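Local coordinates for protein benzoylformate decarboxylase (Mycobacterium smegmatis, PDB 4Q9D) that probably works as a thiamine diphosphate-dependent enzyme, built from three domains and carrying a magnesium ion in the C-terminal one, at residues B[188-193]-B[326-331]; B[501-506]-B[510-515]. One frame throughout, in Å; residues are numbered along the deposited sequence.

Contact 1: residues B[188-193]-B[326-331]; sequences ERLAQF and TELIDT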
loop_
_atom_site.group_PDB
_atom_site.type_symbol
_atom_site.label_atom_id
_atom_site.label_comp_id
_atom_site.label_asym_id
_atom_site.label_seq_id
_atom_site.Cartn_x
_atom_site.Cartn_y
_atom_site.Cartn_z
ATOM N N GLU B 188 -30.559 -21.865 -5.486
ATOM C CA GLU B 188 -31.607 -21.640 -4.509
ATOM C C GLU B 188 -31.880 -20.151 -4.298
ATOM O O GLU B 188 -33.027 -19.740 -4.062
ATOM C CB GLU B 188 -31.224 -22.330 -3.202
ATOM C CG GLU B 188 -31.797 -21.707 -1.958
ATOM C CD GLU B 188 -31.266 -22.382 -0.693
ATOM O OE1 GLU B 188 -30.980 -21.655 0.291
ATOM O OE2 GLU B 188 -31.128 -23.634 -0.696
ATOM N N ARG B 189 -30.842 -19.325 -4.405
ATOM C CA ARG B 189 -31.040 -17.891 -4.253
ATOM C C ARG B 189 -31.658 -17.338 -5.541
ATOM O O ARG B 189 -32.507 -16.459 -5.491
ATOM C CB ARG B 189 -29.727 -17.166 -3.895
ATOM C CG ARG B 189 -29.835 -15.637 -3.620
ATOM C CD ARG B 189 -28.568 -15.096 -2.891
ATOM N NE ARG B 189 -28.689 -13.676 -2.549
ATOM C CZ ARG B 189 -29.422 -13.203 -1.552
ATOM N NH1 ARG B 189 -30.113 -14.034 -0.767
ATOM N NH2 ARG B 189 -29.483 -11.892 -1.342
ATOM N N LEU B 190 -31.214 -17.836 -6.692
ATOM C CA LEU B 190 -31.757 -17.371 -7.954
ATOM C C LEU B 190 -33.258 -17.709 -8.020
ATOM O O LEU B 190 -34.046 -16.887 -8.462
ATOM C CB LEU B 190 -31.030 -17.990 -9.135
ATOM C CG LEU B 190 -31.437 -17.432 -10.511
ATOM C CD1 LEU B 190 -30.937 -15.994 -10.686
ATOM C CD2 LEU B 190 -30.869 -18.306 -11.622
ATOM N N ALA B 191 -33.639 -18.905 -7.549
ATOM C CA ALA B 191 -35.054 -19.301 -7.488
ATOM C C ALA B 191 -35.823 -18.377 -6.545
ATOM O O ALA B 191 -36.956 -18.006 -6.827
ATOM C CB ALA B 191 -35.228 -20.793 -7.073
ATOM N N GLN B 192 -35.209 -17.983 -5.432
ATOM C CA GLN B 192 -35.864 -17.014 -4.562
ATOM C C GLN B 192 -36.125 -15.706 -5.302
ATOM O O GLN B 192 -37.180 -15.109 -5.119
ATOM C CB GLN B 192 -35.047 -16.730 -3.293
ATOM C CG GLN B 192 -35.136 -17.816 -2.223
ATOM C CD GLN B 192 -34.024 -17.738 -1.157
ATOM O OE1 GLN B 192 -33.211 -16.798 -1.123
ATOM N NE2 GLN B 192 -33.980 -18.753 -0.291
ATOM N N PHE B 193 -35.145 -15.244 -6.090
ATOM C CA PHE B 193 -35.290 -13.993 -6.839
ATOM C C PHE B 193 -36.439 -14.107 -7.859
ATOM O O PHE B 193 -37.220 -13.169 -8.055
ATOM C CB PHE B 193 -33.979 -13.596 -7.557
ATOM C CG PHE B 193 -32.949 -12.874 -6.663
ATOM C CD1 PHE B 193 -32.951 -13.029 -5.280
ATOM C CD2 PHE B 193 -31.980 -12.037 -7.235
ATOM C CE1 PHE B 193 -32.000 -12.372 -4.465
ATOM C CE2 PHE B 193 -31.009 -11.364 -6.433
ATOM C CZ PHE B 193 -31.015 -11.533 -5.048
ATOM N N THR B 326 -35.255 -16.854 -17.192
ATOM C CA THR B 326 -36.262 -17.099 -18.208
ATOM C C THR B 326 -37.024 -18.396 -17.907
ATOM O O THR B 326 -38.251 -18.406 -17.839
ATOM C CB THR B 326 -35.623 -17.195 -19.588
ATOM O OG1 THR B 326 -35.001 -15.946 -19.897
ATOM C CG2 THR B 326 -36.685 -17.501 -20.633
ATOM N N GLU B 327 -36.285 -19.481 -17.702
ATOM C CA GLU B 327 -36.903 -20.743 -17.322
ATOM C C GLU B 327 -37.660 -20.676 -16.016
ATOM O O GLU B 327 -38.694 -21.307 -15.907
ATOM C CB GLU B 327 -35.875 -21.870 -17.287
ATOM C CG GLU B 327 -35.327 -22.146 -18.662
ATOM C CD GLU B 327 -34.086 -23.016 -18.647
ATOM O OE1 GLU B 327 -33.584 -23.323 -17.542
ATOM O OE2 GLU B 327 -33.607 -23.393 -19.746
ATOM N N LEU B 328 -37.187 -19.899 -15.038
ATOM C CA LEU B 328 -37.820 -19.913 -13.713
ATOM C C LEU B 328 -39.063 -19.047 -13.580
ATOM O O LEU B 328 -39.966 -19.398 -12.833
ATOM C CB LEU B 328 -36.837 -19.532 -12.596
ATOM C CG LEU B 328 -35.602 -20.409 -12.362
ATOM C CD1 LEU B 328 -34.580 -19.631 -11.538
ATOM C CD2 LEU B 328 -35.987 -21.660 -11.623
ATOM N N ILE B 329 -39.113 -17.898 -14.259
ATOM C CA ILE B 329 -40.258 -17.020 -14.056
ATOM C C ILE B 329 -41.540 -17.493 -14.796
ATOM O O ILE B 329 -41.481 -18.154 -15.842
ATOM C CB ILE B 329 -39.964 -15.523 -14.396
ATOM C CG1 ILE B 329 -39.740 -15.340 -15.888
ATOM C CG2 ILE B 329 -38.768 -14.977 -13.589
ATOM C CD1 ILE B 329 -40.043 -13.919 -16.353
ATOM N N ASP B 330 -42.688 -17.135 -14.230
ATOM C CA ASP B 330 -43.978 -17.325 -14.875
ATOM C C ASP B 330 -44.118 -16.362 -16.035
ATOM O O ASP B 330 -43.586 -15.252 -15.997
ATOM C CB ASP B 330 -45.090 -17.017 -13.875
ATOM C CG ASP B 330 -45.120 -17.991 -12.741
ATOM O OD1 ASP B 330 -44.704 -19.153 -12.980
ATOM O OD2 ASP B 330 -45.550 -17.602 -11.623
ATOM N N THR B 331 -44.849 -16.775 -17.060
ATOM C CA THR B 331 -45.340 -15.832 -18.061
ATOM C C THR B 331 -46.371 -14.929 -17.373
ATOM O O THR B 331 -47.323 -15.414 -16.747
ATOM C CB THR B 331 -45.957 -16.576 -19.250
ATOM O OG1 THR B 331 -44.943 -17.370 -19.882
ATOM C CG2 THR B 331 -46.507 -15.602 -20.253
#
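Leu328, in the last turn of helix 318-328, reaches across to Leu190 and Ala191 on the flank of helix 187-199, and a single methyl group does most of the touching. Its CG stands anti to the carbonyl carbon (chi1 -61°), which sends the fork toward helix 187-199. From there CD1 lies 3.9 Å from Leu190 CD2 and 4.0 Å from Leu190 CG, while the other branch of Leu190, CD1, remains 5.2 Å from Leu328 CD1. The two leucines are therefore not interdigitated; one branch of each is used, and the side chains pass at a slant.

Leu190 has CG anti to the backbone N (chi1 -173°), which carries its fork toward Leu328 although the CB itself does not face that way, and a chi2 of 70° turns CD2, not CD1, to the contact. Ala191 completes the site: its CA is 4.1 Å from Leu328 CD1, and its CB stands beside the fork, 4.7 Å from both CD1 and CD2 of Leu328.

Neighbouring helices on a parallel sheet are joined here, in a central domain whose strand order 3-2-1-4-5-6 is that of a Rossmann-like fold. Leu190 also rests on Leu314 of the edge strand 312-315 and on Leu325, so it is buried, whereas Leu328 and Ala191 are partly exposed. Directly after Leu328 the chain leaves helical geometry at Ile329, whose side chain packs further along helix 187-199 on Ala194 and Ile197. On another flank of that helix Phe193 places CE1 3.9 Å above the guanidinium plane of Arg189, toward its rim; Arg189 NE is hydrogen-bonded to Ser313 O and NH2 to Ser178 OG of the second subunit.

Contact 2: residues B[501-506]-B[510-515]; sequences ATVEST and EAELKT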
loop_
_atom_site.group_PDB
_atom_site.type_symbol
_atom_site.label_atom_id
_atom_site.label_comp_id
_atom_site.label_asym_id
_atom_site.label_seq_id
_atom_site.Cartn_x
_atom_site.Cartn_y
_atom_site.Cartn_z
ATOM N N ALA B 501 -10.282 15.618 -43.527
ATOM C CA ALA B 501 -10.913 16.797 -44.109
ATOM C C ALA B 501 -11.551 17.629 -43.005
ATOM O O ALA B 501 -11.892 17.126 -41.927
ATOM C CB ALA B 501 -11.946 16.423 -45.194
ATOM N N THR B 502 -11.667 18.924 -43.265
ATOM C CA THR B 502 -12.403 19.814 -42.384
ATOM C C THR B 502 -13.719 20.091 -43.114
ATOM O O THR B 502 -13.716 20.647 -44.206
ATOM C CB THR B 502 -11.610 21.110 -42.143
ATOM O OG1 THR B 502 -10.375 20.790 -41.481
ATOM C CG2 THR B 502 -12.431 22.136 -41.311
ATOM N N VAL B 503 -14.839 19.673 -42.536
ATOM C CA VAL B 503 -16.097 19.760 -43.251
ATOM C C VAL B 503 -16.735 21.154 -43.097
ATOM O O VAL B 503 -16.634 21.792 -42.033
ATOM C CB VAL B 503 -17.050 18.609 -42.863
ATOM C CG1 VAL B 503 -16.289 17.270 -42.877
ATOM C CG2 VAL B 503 -17.648 18.841 -41.531
ATOM N N GLU B 504 -17.378 21.620 -44.166
ATOM C CA GLU B 504 -17.981 22.962 -44.204
ATOM C C GLU B 504 -19.515 22.980 -44.116
ATOM O O GLU B 504 -20.139 24.034 -43.925
ATOM C CB GLU B 504 -17.532 23.683 -45.478
ATOM C CG GLU B 504 -16.009 23.828 -45.569
ATOM C CD GLU B 504 -15.483 24.124 -46.981
ATOM O OE1 GLU B 504 -16.226 24.677 -47.826
ATOM O OE2 GLU B 504 -14.305 23.796 -47.242
ATOM N N SER B 505 -20.125 21.811 -44.226
ATOM C CA SER B 505 -21.575 21.735 -44.316
ATOM C C SER B 505 -22.011 20.310 -44.089
ATOM O O SER B 505 -21.184 19.380 -44.125
ATOM C CB SER B 505 -22.015 22.134 -45.728
ATOM O OG SER B 505 -21.532 21.170 -46.666
ATOM N N THR B 506 -23.313 20.123 -43.915
ATOM C CA THR B 506 -23.856 18.777 -43.836
ATOM C C THR B 506 -23.665 18.018 -45.144
ATOM O O THR B 506 -23.441 16.799 -45.123
ATOM C CB THR B 506 -25.334 18.781 -43.409
ATOM O OG1 THR B 506 -26.081 19.662 -44.262
ATOM C CG2 THR B 506 -25.457 19.249 -41.965
ATOM N N GLU B 510 -21.502 14.546 -45.337
ATOM C CA GLU B 510 -22.067 13.312 -45.854
ATOM C C GLU B 510 -21.157 12.732 -46.905
ATOM O O GLU B 510 -20.912 11.511 -46.942
ATOM C CB GLU B 510 -23.450 13.579 -46.451
ATOM C CG GLU B 510 -24.109 12.378 -47.089
ATOM C CD GLU B 510 -25.296 12.785 -47.983
ATOM O OE1 GLU B 510 -25.658 13.988 -48.019
ATOM O OE2 GLU B 510 -25.860 11.902 -48.654
ATOM N N ALA B 511 -20.654 13.604 -47.772
ATOM C CA ALA B 511 -19.828 13.132 -48.873
ATOM C C ALA B 511 -18.488 12.604 -48.356
ATOM O O ALA B 511 -17.988 11.582 -48.827
ATOM C CB ALA B 511 -19.610 14.253 -49.905
ATOM N N GLU B 512 -17.887 13.315 -47.406
ATOM C CA GLU B 512 -16.589 12.883 -46.858
ATOM C C GLU B 512 -16.747 11.578 -46.069
ATOM O O GLU B 512 -15.849 10.728 -46.067
ATOM C CB GLU B 512 -15.996 13.990 -45.987
ATOM C CG GLU B 512 -15.588 15.226 -46.787
ATOM C CD GLU B 512 -14.399 14.966 -47.717
ATOM O OE1 GLU B 512 -13.771 13.891 -47.620
ATOM O OE2 GLU B 512 -14.078 15.857 -48.529
ATOM N N LEU B 513 -17.903 11.424 -45.418
ATOM C CA LEU B 513 -18.231 10.203 -44.692
ATOM C C LEU B 513 -18.284 9.010 -45.631
ATOM O O LEU B 513 -17.697 7.951 -45.344
ATOM C CB LEU B 513 -19.553 10.360 -43.909
ATOM C CG LEU B 513 -19.429 10.945 -42.490
ATOM C CD1 LEU B 513 -20.817 11.245 -41.841
ATOM C CD2 LEU B 513 -18.583 9.995 -41.605
ATOM N N LYS B 514 -18.966 9.182 -46.767
ATOM C CA LYS B 514 -19.041 8.118 -47.762
ATOM C C LYS B 514 -17.672 7.787 -48.319
ATOM O O LYS B 514 -17.342 6.629 -48.520
ATOM C CB LYS B 514 -19.969 8.499 -48.910
ATOM C CG LYS B 514 -21.452 8.592 -48.515
ATOM C CD LYS B 514 -22.322 9.077 -49.711
ATOM C CE LYS B 514 -23.805 9.168 -49.308
ATOM N NZ LYS B 514 -24.634 9.966 -50.273
ATOM N N THR B 515 -16.878 8.807 -48.603
ATOM C CA THR B 515 -15.519 8.558 -49.062
ATOM C C THR B 515 -14.699 7.824 -47.984
ATOM O O THR B 515 -13.938 6.902 -48.295
ATOM C CB THR B 515 -14.846 9.877 -49.434
ATOM O OG1 THR B 515 -15.564 10.459 -50.519
ATOM C CG2 THR B 515 -13.390 9.681 -49.847
#
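The methyl group of Ala501 sits over the flat face of the Glu512 carboxylate, CB lying 3.8 Å from CD and 4.0 Å from each of OE1 and OE2. This meeting of strand and helix belongs to a beta-alpha-beta unit in the C-terminal thiamine diphosphate-binding domain: edge strand 499-502 leads into helix 506-518, which returns the chain to the neighbouring parallel strand 523-528.

Between the two segments the closest side-chain packing is where helix meets strand. Glu512 has a chain that turns about the CB-CG bond (chi2 -68°), which folds the carboxylate back across Ala501 instead of letting it run outward. The aliphatic part of the same residue meets Val503 more loosely, CG lying 4.5 Å from Val503 CG1. Ala501 and Glu512 both also touch Leu525 of the returning strand. Helix 357-367 packs on another flank, against Thr506 and Leu513.

Where the strand gives way to the helix, polar groups set the turn. Ser505 occupies the N-cap, its OG accepting from Met508 N, and the first helical turn then closes with a bond of 3.0 Å from Glu510 N to Thr506 O, fairly straight at 153° about the hydrogen. The buried hydroxyl of Thr506 is occupied elsewhere, hydrogen-bonded through OG1 to Ser351 N.

The outer side of the helix is quite different in character. Ala511, Lys514 and Thr515 are exposed, and the side-chain link there is a salt bridge one turn apart. Glu510 stands at the border: it rests on Val367, while its extended chain is met by the outstretched Lys514, whose NZ lies 2.8 Å from Glu510 OE2, approaching from above the carboxylate plane, 37° out of it.

The two contacts come in series along the chain, the first closing before the second opens, and they share no helix, strand or sheet. Their centres lie 52 Å apart, with about 38 Å between nearest atoms. Contact 1 joins two helices of the central domain, where 132 residues separate its segments; contact 2 is local, with three helical residues between them, and joins an edge strand of the C-terminal sheet to the helix that follows it. The magnesium ligands Asp434, Asn461 and Glu463 belong to that C-terminal domain and to neither contact. Each contact thus illustrates packing internal to one alpha/beta domain: long-range between helices in one, sequential between strand and helix in the other.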